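Long-range contacts in methyltransferase-like protein 13 (Homo sapiens, PDB 5WCJ), which methylates translation elongation factor 1-alpha at two positions, the C-terminal methyltransferase domain described here modifying the N terminus of that substrate: residues A[67-72]-A[92-97]; A[113-118]-A[151-156]; A[118-123]-A[157-162]; A[162-167]-A[197-202]. One frame throughout, in Å; residues are numbered along the deposited sequence.

Contact 1 of 4, residues A[67-72]-A[92-97]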
loop_
_atom_site.group_PDB
_atom_site.type_symbol
_atom_site.label_atom_id
_atom_site.label_comp_id
_atom_site.label_asym_id
_atom_site.label_seq_id
_atom_site.Cartn_x
_atom_site.Cartn_y
_atom_site.Cartn_z
ATOM N N SER A 67 -12.921 3.154 -1.400
ATOM C CA SER A 67 -11.752 2.740 -0.614
ATOM C C SER A 67 -11.874 3.255 0.821
ATOM O O SER A 67 -12.425 4.334 1.072
ATOM C CB SER A 67 -10.445 3.225 -1.259
ATOM O OG SER A 67 -10.374 4.642 -1.303
ATOM N N CYS A 68 -11.345 2.462 1.740
ATOM C CA CYS A 68 -11.258 2.806 3.149
ATOM C C CYS A 68 -9.802 2.621 3.530
ATOM O O CYS A 68 -9.309 1.528 3.468
ATOM C CB CYS A 68 -12.116 1.875 3.995
ATOM S SG CYS A 68 -12.166 2.405 5.721
ATOM N N ILE A 69 -9.139 3.712 3.859
ATOM C CA ILE A 69 -7.688 3.711 4.073
ATOM C C ILE A 69 -7.359 3.981 5.528
ATOM O O ILE A 69 -7.834 4.953 6.108
ATOM C CB ILE A 69 -7.038 4.777 3.199
ATOM C CG1 ILE A 69 -7.304 4.469 1.709
ATOM C CG2 ILE A 69 -5.550 4.918 3.518
ATOM C CD1 ILE A 69 -6.917 5.593 0.759
ATOM N N ASP A 70 -6.483 3.148 6.090
ATOM C CA ASP A 70 -5.783 3.432 7.342
ATOM C C ASP A 70 -4.325 3.727 6.973
ATOM O O ASP A 70 -3.680 2.903 6.336
ATOM C CB ASP A 70 -5.853 2.227 8.255
ATOM C CG ASP A 70 -7.227 2.051 8.897
ATOM O OD1 ASP A 70 -7.685 2.996 9.569
ATOM O OD2 ASP A 70 -7.818 0.954 8.787
ATOM N N ALA A 71 -3.859 4.918 7.307
ATOM C CA ALA A 71 -2.493 5.343 7.035
ATOM C C ALA A 71 -1.758 5.443 8.366
ATOM O O ALA A 71 -2.286 6.005 9.328
ATOM C CB ALA A 71 -2.479 6.669 6.315
ATOM N N VAL A 72 -0.570 4.865 8.434
ATOM C CA VAL A 72 0.235 4.909 9.650
ATOM C C VAL A 72 1.508 5.704 9.377
ATOM O O VAL A 72 2.197 5.456 8.409
ATOM C CB VAL A 72 0.553 3.489 10.137
ATOM C CG1 VAL A 72 1.336 3.538 11.439
ATOM C CG2 VAL A 72 -0.732 2.701 10.282
ATOM N N ASP A 92 -14.198 9.895 7.191
ATOM C CA ASP A 92 -14.709 8.555 7.524
ATOM C C ASP A 92 -14.002 7.406 6.778
ATOM O O ASP A 92 -13.831 6.332 7.329
ATOM C CB ASP A 92 -16.218 8.478 7.242
ATOM N N ARG A 93 -13.574 7.667 5.548
ATOM C CA ARG A 93 -12.842 6.706 4.712
ATOM C C ARG A 93 -11.308 6.825 4.730
ATOM O O ARG A 93 -10.656 6.071 4.022
ATOM C CB ARG A 93 -13.235 6.904 3.239
ATOM C CG ARG A 93 -14.694 6.706 2.917
ATOM C CD ARG A 93 -14.906 6.576 1.414
ATOM N NE ARG A 93 -14.537 7.763 0.619
ATOM C CZ ARG A 93 -13.586 7.834 -0.324
ATOM N NH1 ARG A 93 -12.789 6.798 -0.635
ATOM N NH2 ARG A 93 -13.424 8.972 -0.985
ATOM N N MET A 94 -10.745 7.819 5.397
ATOM C CA MET A 94 -9.275 7.914 5.496
ATOM C C MET A 94 -8.864 8.413 6.851
ATOM O O MET A 94 -9.147 9.570 7.216
ATOM C CB MET A 94 -8.671 8.805 4.421
ATOM C CG MET A 94 -7.125 8.758 4.440
ATOM S SD MET A 94 -6.481 8.917 2.790
ATOM C CE MET A 94 -7.205 10.449 2.230
ATOM N N LYS A 95 -8.215 7.532 7.609
ATOM C CA LYS A 95 -7.772 7.826 8.961
ATOM C C LYS A 95 -6.254 7.698 9.017
ATOM O O LYS A 95 -5.698 6.750 8.459
ATOM C CB LYS A 95 -8.356 6.815 9.947
ATOM C CG LYS A 95 -9.872 6.787 10.057
ATOM C CD LYS A 95 -10.414 8.043 10.717
ATOM C CE LYS A 95 -11.936 8.025 10.765
ATOM N NZ LYS A 95 -12.440 9.403 10.965
ATOM N N VAL A 96 -5.611 8.615 9.725
ATOM C CA VAL A 96 -4.170 8.578 9.928
ATOM C C VAL A 96 -3.902 8.305 11.401
ATOM O O VAL A 96 -4.506 8.917 12.279
ATOM C CB VAL A 96 -3.470 9.853 9.455
ATOM C CG1 VAL A 96 -1.959 9.785 9.718
ATOM C CG2 VAL A 96 -3.696 10.047 7.964
ATOM N N HIS A 97 -3.030 7.343 11.648
ATOM C CA HIS A 97 -2.593 7.001 12.998
ATOM C C HIS A 97 -1.119 7.369 13.124
ATOM O O HIS A 97 -0.303 6.988 12.274
ATOM C CB HIS A 97 -2.806 5.527 13.224
ATOM C CG HIS A 97 -4.222 5.085 13.033
ATOM N ND1 HIS A 97 -4.734 4.733 11.797
ATOM C CD2 HIS A 97 -5.240 4.948 13.914
ATOM C CE1 HIS A 97 -6.008 4.396 11.934
ATOM N NE2 HIS A 97 -6.340 4.526 13.206
HETATM O O HOH W 1 -10.221 6.440 1.317
#
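D70 and H97 approach each other on one face of a parallel strand pair, within a beta-alpha-beta unit of the Rossmann-like methyltransferase fold; helix 76-85 makes the crossover between strands 67-73 and 94-98. Carboxylate oxygen OD1 of D70 comes up to the rim of the imidazole, in the ring plane, 3.2 Å from CE1 of H97, while the carboxylate itself is turned 55° from that plane. The other oxygen, OD2, is hydrogen-bonded to the hydroxyl of Y118. The ring of H97 also meets that of Y104.

On the opposite face I69 and M94 run side by side in the same direction, CD1 of I69 lying 3.9 Å from SD of M94, and both rest on helix 55-63. A71 and V96 continue this apolar row. The two backbones alternate as donor and acceptor, as in the 2.8 Å bond from A71 N to K95 O.

At the start of the pair R93 reaches across to S67 of the adjacent strand. A bend at chi3 (-63°) carries the guanidinium round, and NH1 donates to S67 O at 3.0 Å, with the oxygen close to the guanidinium plane. NH2 is taken by H61 O, and S67 OG by F64 O. A water completes the grip, donating one proton to S67 O and the other, at 2.8 Å, to R93 O.

Contact 2 of 4, residues A[113-118]-A[151-156]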
loop_
_atom_site.group_PDB
_atom_site.type_symbol
_atom_site.label_atom_id
_atom_site.label_comp_id
_atom_site.label_asym_id
_atom_site.label_seq_id
_atom_site.Cartn_x
_atom_site.Cartn_y
_atom_site.Cartn_z
ATOM N N GLU A 113 -9.835 -12.728 16.822
ATOM C CA GLU A 113 -10.788 -12.845 15.707
ATOM C C GLU A 113 -11.348 -11.466 15.315
ATOM O O GLU A 113 -11.843 -11.291 14.197
ATOM C CB GLU A 113 -11.933 -13.804 16.061
ATOM N N ALA A 114 -11.267 -10.502 16.237
ATOM C CA ALA A 114 -11.608 -9.103 15.955
ATOM C C ALA A 114 -10.632 -8.393 14.997
ATOM O O ALA A 114 -10.998 -7.367 14.426
ATOM C CB ALA A 114 -11.715 -8.308 17.255
ATOM N N ARG A 115 -9.414 -8.924 14.823
ATOM C CA ARG A 115 -8.353 -8.240 14.061
ATOM C C ARG A 115 -8.737 -7.854 12.623
ATOM O O ARG A 115 -9.579 -8.504 12.009
ATOM C CB ARG A 115 -7.047 -9.052 14.053
ATOM C CG ARG A 115 -6.974 -10.233 13.099
ATOM C CD ARG A 115 -5.745 -11.062 13.409
ATOM N NE ARG A 115 -5.471 -12.067 12.382
ATOM C CZ ARG A 115 -6.033 -13.275 12.285
ATOM N NH1 ARG A 115 -6.948 -13.698 13.156
ATOM N NH2 ARG A 115 -5.672 -14.078 11.283
ATOM N N PRO A 116 -8.105 -6.795 12.078
ATOM C CA PRO A 116 -8.521 -6.353 10.748
ATOM C C PRO A 116 -8.048 -7.273 9.645
ATOM O O PRO A 116 -7.197 -8.144 9.858
ATOM C CB PRO A 116 -7.898 -4.955 10.612
ATOM C CG PRO A 116 -7.214 -4.672 11.911
ATOM C CD PRO A 116 -6.983 -5.987 12.579
ATOM N N CYS A 117 -8.638 -7.083 8.474
ATOM C CA CYS A 117 -8.355 -7.888 7.314
ATOM C C CYS A 117 -8.328 -6.955 6.103
ATOM O O CYS A 117 -9.375 -6.540 5.595
ATOM C CB CYS A 117 -9.431 -8.962 7.170
ATOM S SG CYS A 117 -8.860 -10.373 6.226
ATOM N N TYR A 118 -7.123 -6.590 5.672
ATOM C CA TYR A 118 -6.959 -5.644 4.579
ATOM C C TYR A 118 -6.853 -6.353 3.247
ATOM O O TYR A 118 -6.177 -7.387 3.125
ATOM C CB TYR A 118 -5.723 -4.767 4.805
ATOM C CG TYR A 118 -5.839 -3.869 6.009
ATOM C CD1 TYR A 118 -6.533 -2.658 5.938
ATOM C CD2 TYR A 118 -5.260 -4.219 7.215
ATOM C CE1 TYR A 118 -6.656 -1.832 7.036
ATOM C CE2 TYR A 118 -5.384 -3.394 8.326
ATOM C CZ TYR A 118 -6.085 -2.199 8.222
ATOM O OH TYR A 118 -6.200 -1.344 9.294
ATOM N N LYS A 151 1.114 -10.992 7.133
ATOM C CA LYS A 151 0.286 -12.015 6.516
ATOM C C LYS A 151 -1.011 -12.224 7.281
ATOM O O LYS A 151 -2.061 -12.429 6.672
ATOM C CB LYS A 151 1.076 -13.329 6.420
ATOM C CG LYS A 151 0.260 -14.534 5.939
ATOM C CD LYS A 151 1.084 -15.814 5.991
ATOM C CE LYS A 151 0.175 -17.037 5.999
ATOM N NZ LYS A 151 0.950 -18.286 5.729
ATOM N N SER A 152 -0.946 -12.167 8.610
ATOM C CA SER A 152 -2.119 -12.437 9.445
ATOM C C SER A 152 -3.225 -11.369 9.308
ATOM O O SER A 152 -4.376 -11.661 9.623
ATOM C CB SER A 152 -1.725 -12.672 10.925
ATOM O OG SER A 152 -1.524 -11.457 11.625
ATOM N N ILE A 153 -2.895 -10.158 8.822
ATOM C CA ILE A 153 -3.885 -9.117 8.612
ATOM C C ILE A 153 -4.206 -8.834 7.162
ATOM O O ILE A 153 -4.834 -7.817 6.865
ATOM C CB ILE A 153 -3.552 -7.804 9.363
ATOM C CG1 ILE A 153 -2.178 -7.217 8.979
ATOM C CG2 ILE A 153 -3.655 -8.049 10.871
ATOM C CD1 ILE A 153 -2.034 -5.754 9.365
ATOM N N LEU A 154 -3.798 -9.726 6.271
ATOM C CA LEU A 154 -4.070 -9.572 4.853
ATOM C C LEU A 154 -5.158 -10.584 4.490
ATOM O O LEU A 154 -5.138 -11.711 4.951
ATOM C CB LEU A 154 -2.795 -9.819 4.033
ATOM C CG LEU A 154 -2.835 -9.527 2.529
ATOM C CD1 LEU A 154 -2.870 -8.038 2.212
ATOM C CD2 LEU A 154 -1.653 -10.166 1.821
ATOM N N THR A 155 -6.059 -10.197 3.614
ATOM C CA THR A 155 -7.020 -11.172 3.062
ATOM C C THR A 155 -6.266 -12.245 2.244
ATOM O O THR A 155 -5.175 -11.982 1.711
ATOM C CB THR A 155 -8.073 -10.515 2.168
ATOM O OG1 THR A 155 -7.424 -9.908 1.051
ATOM C CG2 THR A 155 -8.880 -9.486 2.941
ATOM N N PRO A 156 -6.816 -13.470 2.166
ATOM C CA PRO A 156 -6.110 -14.529 1.452
ATOM C C PRO A 156 -5.742 -14.181 -0.003
ATOM O O PRO A 156 -4.692 -14.584 -0.462
ATOM C CB PRO A 156 -7.116 -15.709 1.490
ATOM C CG PRO A 156 -7.921 -15.475 2.717
ATOM C CD PRO A 156 -7.970 -13.987 2.938
#
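The guanidinium of R115 meets S152 with its edge. NE and NH2 both donate to the single carbonyl oxygen S152 O, at 3.0 Å from NE and 3.2 Å from NH2, a side-on grip in which the oxygen lies slightly out of the guanidinium plane. The two donors use that oxygen differently: NH2 lies in the carbonyl plane on a lone pair, whereas NE stands 49° above it. The chain from CG to NE is extended and carries the guanidinium to the end of helix 144-152, and NH1 turns back to G112 O. A carbonyl also lies at the edge of the Y118 ring, I153 O being 3.6 Å from CD2, while the side chain of I153 runs alongside the tyrosine in the same direction.

S152 belongs to the last turn of helix 144-152, part of the beta-alpha-beta crossover that leads from strand 118-123 to strand 158-164 in this Rossmann-like domain. The positive arginine at this carbonyl end is consistent with a favourable interaction with the helix dipole. Just beyond, the chain forms one short parallel bridge, Y118 with L154, in which Y118 N donates to I153 O and T155 N donates to Y118 O, each at 2.9 Å.

L154 brings its CD1 to 3.5 Å from Y118 O. T155 places its methyl CG2 opposite its own carbonyl carbon, and that methyl lies 3.4 Å from SG of C117.

Contact 3 of 4, residues A[118-123]-A[157-162]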
loop_
_atom_site.group_PDB
_atom_site.type_symbol
_atom_site.label_atom_id
_atom_site.label_comp_id
_atom_site.label_asym_id
_atom_site.label_seq_id
_atom_site.Cartn_x
_atom_site.Cartn_y
_atom_site.Cartn_z
ATOM N N TYR A 118 -7.123 -6.590 5.672
ATOM C CA TYR A 118 -6.959 -5.644 4.579
ATOM C C TYR A 118 -6.853 -6.353 3.247
ATOM O O TYR A 118 -6.177 -7.387 3.125
ATOM C CB TYR A 118 -5.723 -4.767 4.805
ATOM C CG TYR A 118 -5.839 -3.869 6.009
ATOM C CD1 TYR A 118 -6.533 -2.658 5.938
ATOM C CD2 TYR A 118 -5.260 -4.219 7.215
ATOM C CE1 TYR A 118 -6.656 -1.832 7.036
ATOM C CE2 TYR A 118 -5.384 -3.394 8.326
ATOM C CZ TYR A 118 -6.085 -2.199 8.222
ATOM O OH TYR A 118 -6.200 -1.344 9.294
ATOM N N ASP A 119 -7.446 -5.746 2.220
ATOM C CA ASP A 119 -7.263 -6.213 0.852
ATOM C C ASP A 119 -5.840 -5.881 0.323
ATOM O O ASP A 119 -5.271 -6.627 -0.466
ATOM C CB ASP A 119 -8.311 -5.592 -0.065
ATOM C CG ASP A 119 -9.740 -5.934 0.364
ATOM O OD1 ASP A 119 -10.086 -7.120 0.329
ATOM O OD2 ASP A 119 -10.478 -5.015 0.766
ATOM N N VAL A 120 -5.312 -4.744 0.732
ATOM C CA VAL A 120 -4.042 -4.273 0.247
ATOM C C VAL A 120 -3.272 -3.683 1.420
ATOM O O VAL A 120 -3.806 -2.899 2.183
ATOM C CB VAL A 120 -4.197 -3.166 -0.832
ATOM C CG1 VAL A 120 -2.827 -2.700 -1.326
ATOM C CG2 VAL A 120 -5.039 -3.626 -2.002
ATOM N N ILE A 121 -2.001 -4.035 1.525
ATOM C CA ILE A 121 -1.107 -3.409 2.475
ATOM C C ILE A 121 0.074 -2.844 1.691
ATOM O O ILE A 121 0.747 -3.579 0.969
ATOM C CB ILE A 121 -0.634 -4.395 3.570
ATOM C CG1 ILE A 121 -1.823 -4.921 4.394
ATOM C CG2 ILE A 121 0.402 -3.752 4.466
ATOM C CD1 ILE A 121 -1.434 -6.034 5.350
ATOM N N MET A 122 0.320 -1.547 1.846
ATOM C CA MET A 122 1.417 -0.866 1.159
ATOM C C MET A 122 2.437 -0.384 2.160
ATOM O O MET A 122 2.075 0.319 3.125
ATOM C CB MET A 122 0.894 0.319 0.337
ATOM C CG MET A 122 0.063 -0.063 -0.864
ATOM S SD MET A 122 -0.422 1.433 -1.784
ATOM C CE MET A 122 -1.251 0.694 -3.182
ATOM N N PHE A 123 3.713 -0.705 1.906
ATOM C CA PHE A 123 4.832 -0.123 2.665
ATOM C C PHE A 123 5.548 0.871 1.788
ATOM O O PHE A 123 6.158 0.482 0.781
ATOM C CB PHE A 123 5.824 -1.203 3.106
ATOM C CG PHE A 123 5.367 -2.075 4.258
ATOM C CD1 PHE A 123 4.108 -1.961 4.841
ATOM C CD2 PHE A 123 6.232 -3.058 4.752
ATOM C CE1 PHE A 123 3.727 -2.770 5.879
ATOM C CE2 PHE A 123 5.839 -3.864 5.804
ATOM C CZ PHE A 123 4.586 -3.741 6.337
ATOM N N GLU A 157 -6.595 -13.440 -0.700
ATOM C CA GLU A 157 -6.342 -13.043 -2.093
ATOM C C GLU A 157 -5.850 -11.579 -2.233
ATOM O O GLU A 157 -5.842 -11.005 -3.342
ATOM C CB GLU A 157 -7.618 -13.261 -2.908
ATOM C CG GLU A 157 -8.237 -14.634 -2.659
ATOM N N GLY A 158 -5.434 -10.985 -1.119
ATOM C CA GLY A 158 -4.965 -9.604 -1.119
ATOM C C GLY A 158 -3.547 -9.489 -1.651
ATOM O O GLY A 158 -2.931 -10.483 -2.088
ATOM N N VAL A 159 -3.027 -8.264 -1.603
ATOM C CA VAL A 159 -1.717 -7.977 -2.122
ATOM C C VAL A 159 -0.948 -7.130 -1.106
ATOM O O VAL A 159 -1.501 -6.189 -0.537
ATOM C CB VAL A 159 -1.763 -7.336 -3.530
ATOM C CG1 VAL A 159 -2.480 -6.001 -3.530
ATOM C CG2 VAL A 159 -0.348 -7.215 -4.102
ATOM N N PHE A 160 0.315 -7.494 -0.895
ATOM C CA PHE A 160 1.243 -6.742 -0.046
ATOM C C PHE A 160 2.257 -6.094 -0.998
ATOM O O PHE A 160 2.891 -6.803 -1.774
ATOM C CB PHE A 160 1.900 -7.739 0.919
ATOM C CG PHE A 160 3.040 -7.202 1.712
ATOM C CD1 PHE A 160 2.983 -5.969 2.337
ATOM C CD2 PHE A 160 4.156 -8.002 1.917
ATOM C CE1 PHE A 160 4.062 -5.488 3.086
ATOM C CE2 PHE A 160 5.232 -7.548 2.665
ATOM C CZ PHE A 160 5.183 -6.289 3.267
ATOM N N ILE A 161 2.346 -4.765 -0.977
ATOM C CA ILE A 161 3.104 -3.997 -1.953
ATOM C C ILE A 161 4.160 -3.235 -1.194
ATOM O O ILE A 161 3.819 -2.477 -0.266
ATOM C CB ILE A 161 2.202 -3.039 -2.740
ATOM C CG1 ILE A 161 1.023 -3.810 -3.374
ATOM C CG2 ILE A 161 3.021 -2.224 -3.728
ATOM C CD1 ILE A 161 -0.024 -2.940 -4.049
ATOM N N LEU A 162 5.418 -3.397 -1.602
ATOM C CA LEU A 162 6.556 -2.844 -0.887
ATOM C C LEU A 162 7.428 -1.997 -1.820
ATOM O O LEU A 162 7.795 -2.478 -2.884
ATOM C CB LEU A 162 7.392 -4.030 -0.386
ATOM C CG LEU A 162 8.723 -3.782 0.298
ATOM C CD1 LEU A 162 8.465 -3.123 1.644
ATOM C CD2 LEU A 162 9.481 -5.080 0.457
#
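I121 O takes the amide proton of I161 at 2.8 Å, and two carbon atoms of F160 crowd the same oxygen: CA, in a CH···O contact at 3.4 Å, and ring atom CD1. The next bond runs the other way, from F123 N to I161 O, and the alternation continues along strands 120-123 and 158-162, which are almost exactly parallel, their axes 5° apart.

Two phenylalanines dominate one face. With CG of F160 opposite its backbone N (chi1 170°), the ring reaches across to the neighbouring strand and directs an edge at F123. The stack is T-shaped, with planes at 83° and centroids 4.8 Å apart. Atom CE1 of F160 stands 3.5 Å above the plane of the F123 ring, over its centre. F141 adds a further edge-to-face partner to F123; on helix 144-152, V150 touches I121 and F123 while L147 touches F160, which places the aromatic pair against that helix.

Aliphatic groups fill the other face. I161 CD1 meets two side chains of the neighbouring strand, 3.9 Å from V120 CG1 and equally far from M122 CE. V120 CG2 and V159 CG1 pack side by side, and loop residues L30 and L33 also touch V120.

The bound S-adenosyl-L-homocysteine is about 9 Å from the side chain of F123. Adjacent, buried parallel strands at the middle of a sheet ordered 3-2-1-4-5-7-6 are the hallmark of the Rossmann-like fold of class I methyltransferases.

Contact 4 of 4, residues A[162-167]-A[197-202]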
loop_
_atom_site.group_PDB
_atom_site.type_symbol
_atom_site.label_atom_id
_atom_site.label_comp_id
_atom_site.label_asym_id
_atom_site.label_seq_id
_atom_site.Cartn_x
_atom_site.Cartn_y
_atom_site.Cartn_z
ATOM N N LEU A 162 5.418 -3.397 -1.602
ATOM C CA LEU A 162 6.556 -2.844 -0.887
ATOM C C LEU A 162 7.428 -1.997 -1.820
ATOM O O LEU A 162 7.795 -2.478 -2.884
ATOM C CB LEU A 162 7.392 -4.030 -0.386
ATOM C CG LEU A 162 8.723 -3.782 0.298
ATOM C CD1 LEU A 162 8.465 -3.123 1.644
ATOM C CD2 LEU A 162 9.481 -5.080 0.457
ATOM N N ASN A 163 7.774 -0.791 -1.390
ATOM C CA ASN A 163 8.757 0.049 -2.052
ATOM C C ASN A 163 10.092 -0.328 -1.415
ATOM O O ASN A 163 10.265 -0.121 -0.213
ATOM C CB ASN A 163 8.426 1.514 -1.822
ATOM C CG ASN A 163 9.471 2.472 -2.385
ATOM O OD1 ASN A 163 10.206 2.135 -3.295
ATOM N ND2 ASN A 163 9.517 3.698 -1.835
ATOM N N LEU A 164 11.027 -0.867 -2.213
ATOM C CA LEU A 164 12.351 -1.343 -1.722
ATOM C C LEU A 164 13.512 -0.594 -2.378
ATOM O O LEU A 164 13.581 -0.488 -3.609
ATOM C CB LEU A 164 12.502 -2.824 -2.013
ATOM C CG LEU A 164 13.813 -3.555 -1.653
ATOM C CD1 LEU A 164 13.898 -3.693 -0.142
ATOM C CD2 LEU A 164 13.824 -4.923 -2.297
ATOM N N VAL A 165 14.400 -0.061 -1.550
ATOM C CA VAL A 165 15.704 0.435 -2.011
ATOM C C VAL A 165 16.736 -0.349 -1.233
ATOM O O VAL A 165 16.816 -0.210 -0.021
ATOM C CB VAL A 165 15.896 1.917 -1.756
ATOM C CG1 VAL A 165 17.334 2.331 -2.126
ATOM C CG2 VAL A 165 14.869 2.742 -2.550
ATOM N N CYS A 166 17.509 -1.186 -1.911
ATOM C CA CYS A 166 18.559 -1.917 -1.241
ATOM C C CYS A 166 19.749 -2.047 -2.191
ATOM O O CYS A 166 19.716 -2.872 -3.103
ATOM C CB CYS A 166 18.024 -3.258 -0.793
ATOM S SG CYS A 166 19.108 -4.147 0.343
ATOM N N ARG A 167 20.749 -1.166 -2.022
ATOM C CA ARG A 167 21.961 -1.199 -2.854
ATOM C C ARG A 167 22.918 -2.342 -2.499
ATOM O O ARG A 167 23.677 -2.791 -3.353
ATOM C CB ARG A 167 22.698 0.147 -2.799
ATOM C CG ARG A 167 21.931 1.297 -3.440
ATOM C CD ARG A 167 22.744 2.589 -3.456
ATOM N NE ARG A 167 21.962 3.684 -4.035
ATOM C CZ ARG A 167 21.798 3.897 -5.337
ATOM N NH1 ARG A 167 22.370 3.118 -6.261
ATOM N NH2 ARG A 167 21.059 4.929 -5.737
ATOM N N GLU A 197 12.687 -0.501 -6.340
ATOM C CA GLU A 197 11.837 -1.464 -6.981
ATOM C C GLU A 197 10.600 -1.754 -6.143
ATOM O O GLU A 197 10.623 -1.639 -4.917
ATOM C CB GLU A 197 12.593 -2.717 -7.333
ATOM C CG GLU A 197 13.025 -3.581 -6.201
ATOM C CD GLU A 197 13.988 -4.660 -6.685
ATOM O OE1 GLU A 197 15.041 -4.310 -7.299
ATOM O OE2 GLU A 197 13.690 -5.846 -6.443
ATOM N N ILE A 198 9.522 -2.113 -6.822
ATOM C CA ILE A 198 8.264 -2.382 -6.155
ATOM C C ILE A 198 8.075 -3.880 -6.172
ATOM O O ILE A 198 8.185 -4.522 -7.227
ATOM C CB ILE A 198 7.051 -1.659 -6.804
ATOM C CG1 ILE A 198 7.283 -0.146 -6.894
ATOM C CG2 ILE A 198 5.781 -2.016 -6.041
ATOM C CD1 ILE A 198 7.702 0.527 -5.593
ATOM N N LEU A 199 7.837 -4.452 -4.989
ATOM C CA LEU A 199 7.531 -5.835 -4.858
ATOM C C LEU A 199 6.043 -5.989 -4.598
ATOM O O LEU A 199 5.471 -5.297 -3.769
ATOM C CB LEU A 199 8.294 -6.463 -3.706
ATOM C CG LEU A 199 9.794 -6.147 -3.641
ATOM C CD1 LEU A 199 10.405 -6.891 -2.463
ATOM C CD2 LEU A 199 10.497 -6.515 -4.904
ATOM N N PHE A 200 5.440 -6.930 -5.287
ATOM C CA PHE A 200 4.013 -7.233 -5.134
ATOM C C PHE A 200 3.940 -8.673 -4.657
ATOM O O PHE A 200 4.373 -9.617 -5.370
ATOM C CB PHE A 200 3.286 -7.115 -6.464
ATOM C CG PHE A 200 3.526 -5.835 -7.194
ATOM C CD1 PHE A 200 2.719 -4.723 -6.962
ATOM C CD2 PHE A 200 4.545 -5.738 -8.157
ATOM C CE1 PHE A 200 2.937 -3.543 -7.646
ATOM C CE2 PHE A 200 4.762 -4.560 -8.840
ATOM C CZ PHE A 200 3.942 -3.466 -8.602
ATOM N N CYS A 201 3.440 -8.873 -3.451
ATOM C CA CYS A 201 3.542 -10.158 -2.776
ATOM C C CYS A 201 2.161 -10.714 -2.484
ATOM O O CYS A 201 1.286 -10.040 -1.908
ATOM C CB CYS A 201 4.317 -10.031 -1.450
ATOM S SG CYS A 201 5.866 -9.111 -1.624
ATOM N N GLN A 202 1.968 -11.960 -2.867
ATOM C CA GLN A 202 0.690 -12.635 -2.626
ATOM C C GLN A 202 0.906 -14.038 -2.056
ATOM O O GLN A 202 2.044 -14.564 -2.024
ATOM C CB GLN A 202 -0.096 -12.680 -3.919
ATOM C CG GLN A 202 -0.540 -11.311 -4.379
ATOM C CD GLN A 202 -1.572 -11.381 -5.464
ATOM O OE1 GLN A 202 -1.248 -11.714 -6.592
ATOM N NE2 GLN A 202 -2.826 -11.095 -5.128
#
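I198 packs across N163 of the facing strand. Its CB lies 4.1 Å from L162 O, and the CG2 branch comes to 3.8 Å from the same oxygen while lying over one face of the F200 ring, toward its rim. The other branch leaves beside the backbone N and bends at chi2 (-52°), folding CD1 over the facing strand, 3.7 Å from N163 CA and 3.8 Å from N163 OD1. A25 and M26 of helix 21-28 cover the isoleucine. The amide of N163 is held at both ends, OD1 by N196 ND2 and ND2 by D124 OD1, and its side chain is about 6 Å from the bound S-adenosyl-L-homocysteine.

Here the sheet changes from parallel to antiparallel: strand 197-202, inserted between 158-164 and 185-190, is a signature of the class I methyltransferase fold. N163 and I198 form the non-hydrogen-bonded pair, flanked by two hydrogen-bonded ones, L162 with L199 and L164 with E197; L164 N donates to E197 O at 2.8 Å.

On the face of these flanking pairs, OE1 of the buried E197 forms salt bridges with K172 and R190. L199, covered by L176 and L179 of helix 169-182, brings its methyl CD1 to 3.9 Å from CD2 of L164.

Contacts 1, 3 and 4 sample one seven-stranded mixed sheet from one edge strand, 94-98, towards the other side. Contacts 1 and 4 lie on opposite sides of the chain's centre, their own centres about 22 Å apart, with contact 3 near the middle. Contact 3 shares strand 158-164 and L162 with contact 4, so parallel and antiparallel pairings meet on a single strand. Contact 2 adjoins contact 3 through Y118, their segments alternating along the chain. Contact 1 closes before the other three open, yet Y118 touches it through space. Parts remote in sequence thus join in one domain, with the bound S-adenosyl-L-homocysteine, the product form of the cofactor, near contacts 1 and 4.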